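Local coordinates for protein gingipain R2 Pro-Domain (Porphyromonas gingivalis, PDB 4IEF) that probably keeps the arginine-specific cysteine protease gingipain R2 latent and assists its folding, as the pro-domain of the zymogen, at residues Lys93-Ile105 against Asp112-Glu124. Sequence-based numbering, arbitrary orientation.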
loop_
_atom_site.group_PDB
_atom_site.type_symbol
_atom_site.label_atom_id
_atom_site.label_comp_id
_atom_site.label_asym_id
_atom_site.label_seq_id
_atom_site.Cartn_x
_atom_site.Cartn_y
_atom_site.Cartn_z
ATOM N N LYS A 93 -36.957 7.290 11.381
ATOM C CA LYS A 93 -37.006 8.644 10.847
ATOM C C LYS A 93 -38.024 8.630 9.697
ATOM O O LYS A 93 -37.821 7.919 8.706
ATOM C CB LYS A 93 -35.607 9.091 10.397
ATOM C CG LYS A 93 -35.284 10.534 10.745
ATOM C CD LYS A 93 -34.016 11.010 10.044
ATOM C CE LYS A 93 -33.809 12.499 10.191
ATOM N NZ LYS A 93 -32.826 13.022 9.207
ATOM N N LYS A 94 -39.154 9.341 9.866
ATOM C CA LYS A 94 -40.232 9.344 8.874
ATOM C C LYS A 94 -40.156 10.540 7.919
ATOM O O LYS A 94 -39.577 11.574 8.257
ATOM C CB LYS A 94 -41.603 9.284 9.555
ATOM C CG LYS A 94 -41.938 7.892 10.073
ATOM C CD LYS A 94 -43.377 7.787 10.532
ATOM C CE LYS A 94 -43.668 6.416 11.091
ATOM N NZ LYS A 94 -44.935 6.393 11.870
ATOM N N ASP A 95 -40.748 10.362 6.712
ATOM C CA ASP A 95 -40.828 11.311 5.591
ATOM C C ASP A 95 -39.427 11.833 5.214
ATOM O O ASP A 95 -39.198 13.037 5.069
ATOM C CB ASP A 95 -41.815 12.460 5.885
ATOM C CG ASP A 95 -42.309 13.191 4.647
ATOM O OD1 ASP A 95 -42.732 12.511 3.678
ATOM O OD2 ASP A 95 -42.297 14.441 4.654
ATOM N N VAL A 96 -38.493 10.894 5.055
ATOM C CA VAL A 96 -37.112 11.172 4.694
ATOM C C VAL A 96 -36.910 10.784 3.240
ATOM O O VAL A 96 -37.331 9.702 2.826
ATOM C CB VAL A 96 -36.109 10.426 5.626
ATOM C CG1 VAL A 96 -34.662 10.759 5.278
ATOM C CG2 VAL A 96 -36.382 10.734 7.091
ATOM N N LEU A 97 -36.275 11.664 2.467
ATOM C CA LEU A 97 -35.925 11.354 1.089
ATOM C C LEU A 97 -34.424 11.101 1.055
ATOM O O LEU A 97 -33.644 12.035 1.251
ATOM C CB LEU A 97 -36.360 12.467 0.110
ATOM C CG LEU A 97 -35.931 12.309 -1.362
ATOM C CD1 LEU A 97 -36.611 11.116 -2.026
ATOM C CD2 LEU A 97 -36.213 13.572 -2.149
ATOM N N ILE A 98 -34.025 9.823 0.912
ATOM C CA ILE A 98 -32.617 9.420 0.837
ATOM C C ILE A 98 -32.192 9.513 -0.621
ATOM O O ILE A 98 -32.912 9.033 -1.503
ATOM C CB ILE A 98 -32.364 8.011 1.450
ATOM C CG1 ILE A 98 -32.635 7.990 2.980
ATOM C CG2 ILE A 98 -30.963 7.440 1.109
ATOM C CD1 ILE A 98 -31.695 8.836 3.908
ATOM N N ALA A 99 -31.028 10.151 -0.867
ATOM C CA ALA A 99 -30.457 10.346 -2.197
ATOM C C ALA A 99 -30.086 9.012 -2.867
ATOM O O ALA A 99 -29.622 8.098 -2.181
ATOM C CB ALA A 99 -29.233 11.238 -2.106
ATOM N N PRO A 100 -30.276 8.885 -4.203
ATOM C CA PRO A 100 -29.905 7.634 -4.875
ATOM C C PRO A 100 -28.404 7.584 -5.155
ATOM O O PRO A 100 -27.767 8.621 -5.364
ATOM C CB PRO A 100 -30.732 7.675 -6.159
ATOM C CG PRO A 100 -30.880 9.121 -6.455
ATOM C CD PRO A 100 -30.801 9.877 -5.164
ATOM N N SER A 101 -27.832 6.380 -5.149
ATOM C CA SER A 101 -26.403 6.219 -5.388
ATOM C C SER A 101 -26.024 6.517 -6.834
ATOM O O SER A 101 -26.770 6.193 -7.757
ATOM C CB SER A 101 -25.947 4.819 -5.009
ATOM O OG SER A 101 -24.543 4.686 -5.152
ATOM N N LYS A 102 -24.864 7.156 -7.009
ATOM C CA LYS A 102 -24.279 7.464 -8.314
ATOM C C LYS A 102 -23.468 6.255 -8.805
ATOM O O LYS A 102 -23.029 6.225 -9.958
ATOM C CB LYS A 102 -23.377 8.708 -8.222
ATOM C CG LYS A 102 -24.126 10.014 -8.035
ATOM C CD LYS A 102 -23.162 11.188 -8.087
ATOM C CE LYS A 102 -23.858 12.476 -7.736
ATOM N NZ LYS A 102 -22.960 13.651 -7.885
ATOM N N GLY A 103 -23.291 5.278 -7.918
ATOM C CA GLY A 103 -22.535 4.061 -8.182
ATOM C C GLY A 103 -21.047 4.329 -8.182
ATOM O O GLY A 103 -20.590 5.330 -7.615
ATOM N N VAL A 104 -20.282 3.431 -8.816
ATOM C CA VAL A 104 -18.836 3.580 -8.937
ATOM C C VAL A 104 -18.580 4.654 -9.997
ATOM O O VAL A 104 -19.015 4.511 -11.144
ATOM C CB VAL A 104 -18.105 2.241 -9.246
ATOM C CG1 VAL A 104 -16.610 2.465 -9.463
ATOM C CG2 VAL A 104 -18.336 1.217 -8.136
ATOM N N ILE A 105 -17.938 5.752 -9.582
ATOM C CA ILE A 105 -17.588 6.865 -10.462
ATOM C C ILE A 105 -16.115 6.709 -10.861
ATOM O O ILE A 105 -15.275 6.454 -10.004
ATOM C CB ILE A 105 -17.879 8.246 -9.789
ATOM C CG1 ILE A 105 -19.381 8.415 -9.478
ATOM C CG2 ILE A 105 -17.364 9.417 -10.652
ATOM C CD1 ILE A 105 -19.715 9.540 -8.472
ATOM N N ASP A 112 -19.252 16.128 -9.745
ATOM C CA ASP A 112 -20.025 17.356 -9.528
ATOM C C ASP A 112 -20.990 17.595 -10.700
ATOM O O ASP A 112 -22.015 18.249 -10.524
ATOM C CB ASP A 112 -19.086 18.577 -9.352
ATOM C CG ASP A 112 -17.818 18.374 -8.516
ATOM O OD1 ASP A 112 -17.728 17.351 -7.797
ATOM O OD2 ASP A 112 -16.925 19.249 -8.572
ATOM N N GLN A 113 -20.660 17.044 -11.882
ATOM C CA GLN A 113 -21.443 17.138 -13.118
ATOM C C GLN A 113 -22.375 15.924 -13.317
ATOM O O GLN A 113 -23.212 15.953 -14.221
ATOM C CB GLN A 113 -20.507 17.278 -14.324
ATOM C CG GLN A 113 -20.008 18.697 -14.573
ATOM C CD GLN A 113 -18.924 18.759 -15.622
ATOM O OE1 GLN A 113 -18.083 19.651 -15.596
ATOM N NE2 GLN A 113 -18.903 17.823 -16.572
ATOM N N ILE A 114 -22.237 14.870 -12.483
ATOM C CA ILE A 114 -23.076 13.669 -12.547
ATOM C C ILE A 114 -24.294 13.907 -11.637
ATOM O O ILE A 114 -24.115 14.227 -10.460
ATOM C CB ILE A 114 -22.302 12.363 -12.192
ATOM C CG1 ILE A 114 -21.128 12.127 -13.170
ATOM C CG2 ILE A 114 -23.241 11.143 -12.174
ATOM C CD1 ILE A 114 -20.041 11.174 -12.667
ATOM N N PRO A 115 -25.538 13.789 -12.153
ATOM C CA PRO A 115 -26.693 14.052 -11.292
ATOM C C PRO A 115 -27.120 12.814 -10.513
ATOM O O PRO A 115 -26.754 11.688 -10.861
ATOM C CB PRO A 115 -27.771 14.487 -12.287
ATOM C CG PRO A 115 -27.436 13.745 -13.549
ATOM C CD PRO A 115 -25.963 13.422 -13.522
ATOM N N TYR A 116 -27.911 13.028 -9.460
ATOM C CA TYR A 116 -28.495 11.945 -8.680
ATOM C C TYR A 116 -29.713 11.442 -9.460
ATOM O O TYR A 116 -30.633 12.220 -9.716
ATOM C CB TYR A 116 -28.867 12.446 -7.274
ATOM C CG TYR A 116 -27.673 12.689 -6.372
ATOM C CD1 TYR A 116 -27.093 13.949 -6.274
ATOM C CD2 TYR A 116 -27.144 11.667 -5.598
ATOM C CE1 TYR A 116 -25.999 14.181 -5.437
ATOM C CE2 TYR A 116 -26.060 11.886 -4.752
ATOM C CZ TYR A 116 -25.486 13.144 -4.675
ATOM O OH TYR A 116 -24.404 13.346 -3.850
ATOM N N VAL A 117 -29.676 10.189 -9.920
ATOM C CA VAL A 117 -30.754 9.598 -10.712
ATOM C C VAL A 117 -31.359 8.420 -9.931
ATOM O O VAL A 117 -30.643 7.534 -9.464
ATOM C CB VAL A 117 -30.296 9.211 -12.156
ATOM C CG1 VAL A 117 -29.079 8.291 -12.149
ATOM C CG2 VAL A 117 -31.434 8.623 -12.991
ATOM N N TYR A 118 -32.686 8.447 -9.774
ATOM C CA TYR A 118 -33.450 7.423 -9.068
ATOM C C TYR A 118 -33.722 6.232 -9.984
ATOM O O TYR A 118 -34.154 6.418 -11.124
ATOM C CB TYR A 118 -34.776 8.001 -8.536
ATOM C CG TYR A 118 -34.594 9.073 -7.485
ATOM C CD1 TYR A 118 -34.494 10.416 -7.841
ATOM C CD2 TYR A 118 -34.545 8.750 -6.132
ATOM C CE1 TYR A 118 -34.321 11.408 -6.878
ATOM C CE2 TYR A 118 -34.389 9.737 -5.156
ATOM C CZ TYR A 118 -34.267 11.065 -5.536
ATOM O OH TYR A 118 -34.103 12.045 -4.589
ATOM N N GLY A 119 -33.453 5.030 -9.482
ATOM C CA GLY A 119 -33.694 3.786 -10.208
ATOM C C GLY A 119 -35.067 3.223 -9.911
ATOM O O GLY A 119 -35.812 3.818 -9.127
ATOM N N GLN A 120 -35.403 2.055 -10.507
ATOM C CA GLN A 120 -36.690 1.377 -10.341
ATOM C C GLN A 120 -36.917 0.905 -8.894
ATOM O O GLN A 120 -38.069 0.758 -8.476
ATOM C CB GLN A 120 -36.794 0.185 -11.311
ATOM C CG GLN A 120 -38.027 0.233 -12.226
ATOM C CD GLN A 120 -39.336 -0.004 -11.491
ATOM O OE1 GLN A 120 -40.211 0.870 -11.430
ATOM N NE2 GLN A 120 -39.525 -1.206 -10.962
ATOM N N SER A 121 -35.817 0.699 -8.126
ATOM C CA SER A 121 -35.834 0.280 -6.725
ATOM C C SER A 121 -36.636 1.258 -5.832
ATOM O O SER A 121 -37.127 0.847 -4.776
ATOM C CB SER A 121 -34.404 0.146 -6.206
ATOM O OG SER A 121 -33.685 1.367 -6.267
ATOM N N TYR A 122 -36.793 2.537 -6.279
ATOM C CA TYR A 122 -37.532 3.597 -5.571
ATOM C C TYR A 122 -39.071 3.451 -5.693
ATOM O O TYR A 122 -39.813 4.225 -5.079
ATOM C CB TYR A 122 -37.074 4.996 -6.019
ATOM C CG TYR A 122 -35.906 5.498 -5.198
ATOM C CD1 TYR A 122 -34.602 5.105 -5.493
ATOM C CD2 TYR A 122 -36.109 6.298 -4.075
ATOM C CE1 TYR A 122 -33.529 5.503 -4.697
ATOM C CE2 TYR A 122 -35.043 6.703 -3.272
ATOM C CZ TYR A 122 -33.753 6.313 -3.597
ATOM O OH TYR A 122 -32.692 6.730 -2.842
ATOM N N ASN A 123 -39.543 2.440 -6.437
ATOM C CA ASN A 123 -40.970 2.141 -6.575
ATOM C C ASN A 123 -41.323 0.842 -5.822
ATOM O O ASN A 123 -42.490 0.456 -5.793
ATOM C CB ASN A 123 -41.367 2.040 -8.060
ATOM C CG ASN A 123 -41.100 3.286 -8.880
ATOM O OD1 ASN A 123 -41.819 4.292 -8.816
ATOM N ND2 ASN A 123 -40.094 3.219 -9.730
ATOM N N GLU A 124 -40.321 0.195 -5.187
ATOM C CA GLU A 124 -40.473 -1.070 -4.457
ATOM C C GLU A 124 -40.738 -0.830 -2.965
ATOM O O GLU A 124 -39.934 -0.184 -2.285
ATOM C CB GLU A 124 -39.228 -1.956 -4.656
ATOM C CG GLU A 124 -39.117 -2.540 -6.055
ATOM C CD GLU A 124 -37.726 -2.943 -6.503
ATOM O OE1 GLU A 124 -37.377 -2.646 -7.669
ATOM O OE2 GLU A 124 -36.991 -3.567 -5.704
#
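Pro100 lays its ring over a face of Tyr118, with CG 3.7 Å from the ring centroid and only 10° off the normal, a CH-pi contact in the long loop that joins strands 79-93 and 133-141 of the antiparallel beta fold of this pro-domain. The same proline is wedged between three tyrosines: its CD meets CB of Tyr116, and its CB reaches CE1 of Tyr122 at 3.8 Å. Tyr118 in turn sets CD2 over the face of the Tyr122 ring, and its hydroxyl, hydrogen-bonded to Thr42, lies against both methyls of Leu97.

Further along, Lys102 crosses Tyr116. With CG anti to the carbonyl carbon (chi1 -71°) and the chain fully extended beyond it, the side chain lays CE over the face of that ring, 3.5 Å from the centroid, and carries NZ to the Ile114 carbonyl. NZ, above the CE1 side of the ring in an off-centre cation-pi contact, donates to Ile114 O at 2.9 Å and also bonds Pro111 O; two carbonyl oxygens thus grip the ammonium group, and the ring face probably helps to stabilise its charge. At the edge of Tyr116, near its plane, CD2 touches Pro100 O at 3.1 Å. Val40 of strand 36-42 and Val49 of strand 45-51, the two-stranded sheet, also pack on Tyr116. The loop lies at the interface with another protein chain, whose polar side chains pack on Tyr116 and Lys102 and to which Ile105, through its backbone, and Asp112 OD1 hydrogen-bond.

Beyond the lysine, Ile105 CG2 meets Ile114 CD1. At the other end the short 3-10 turn 120-123 presents Tyr122, whose OH donates to Ile98 O at 2.7 Å from above the carbonyl plane, 49° out of it.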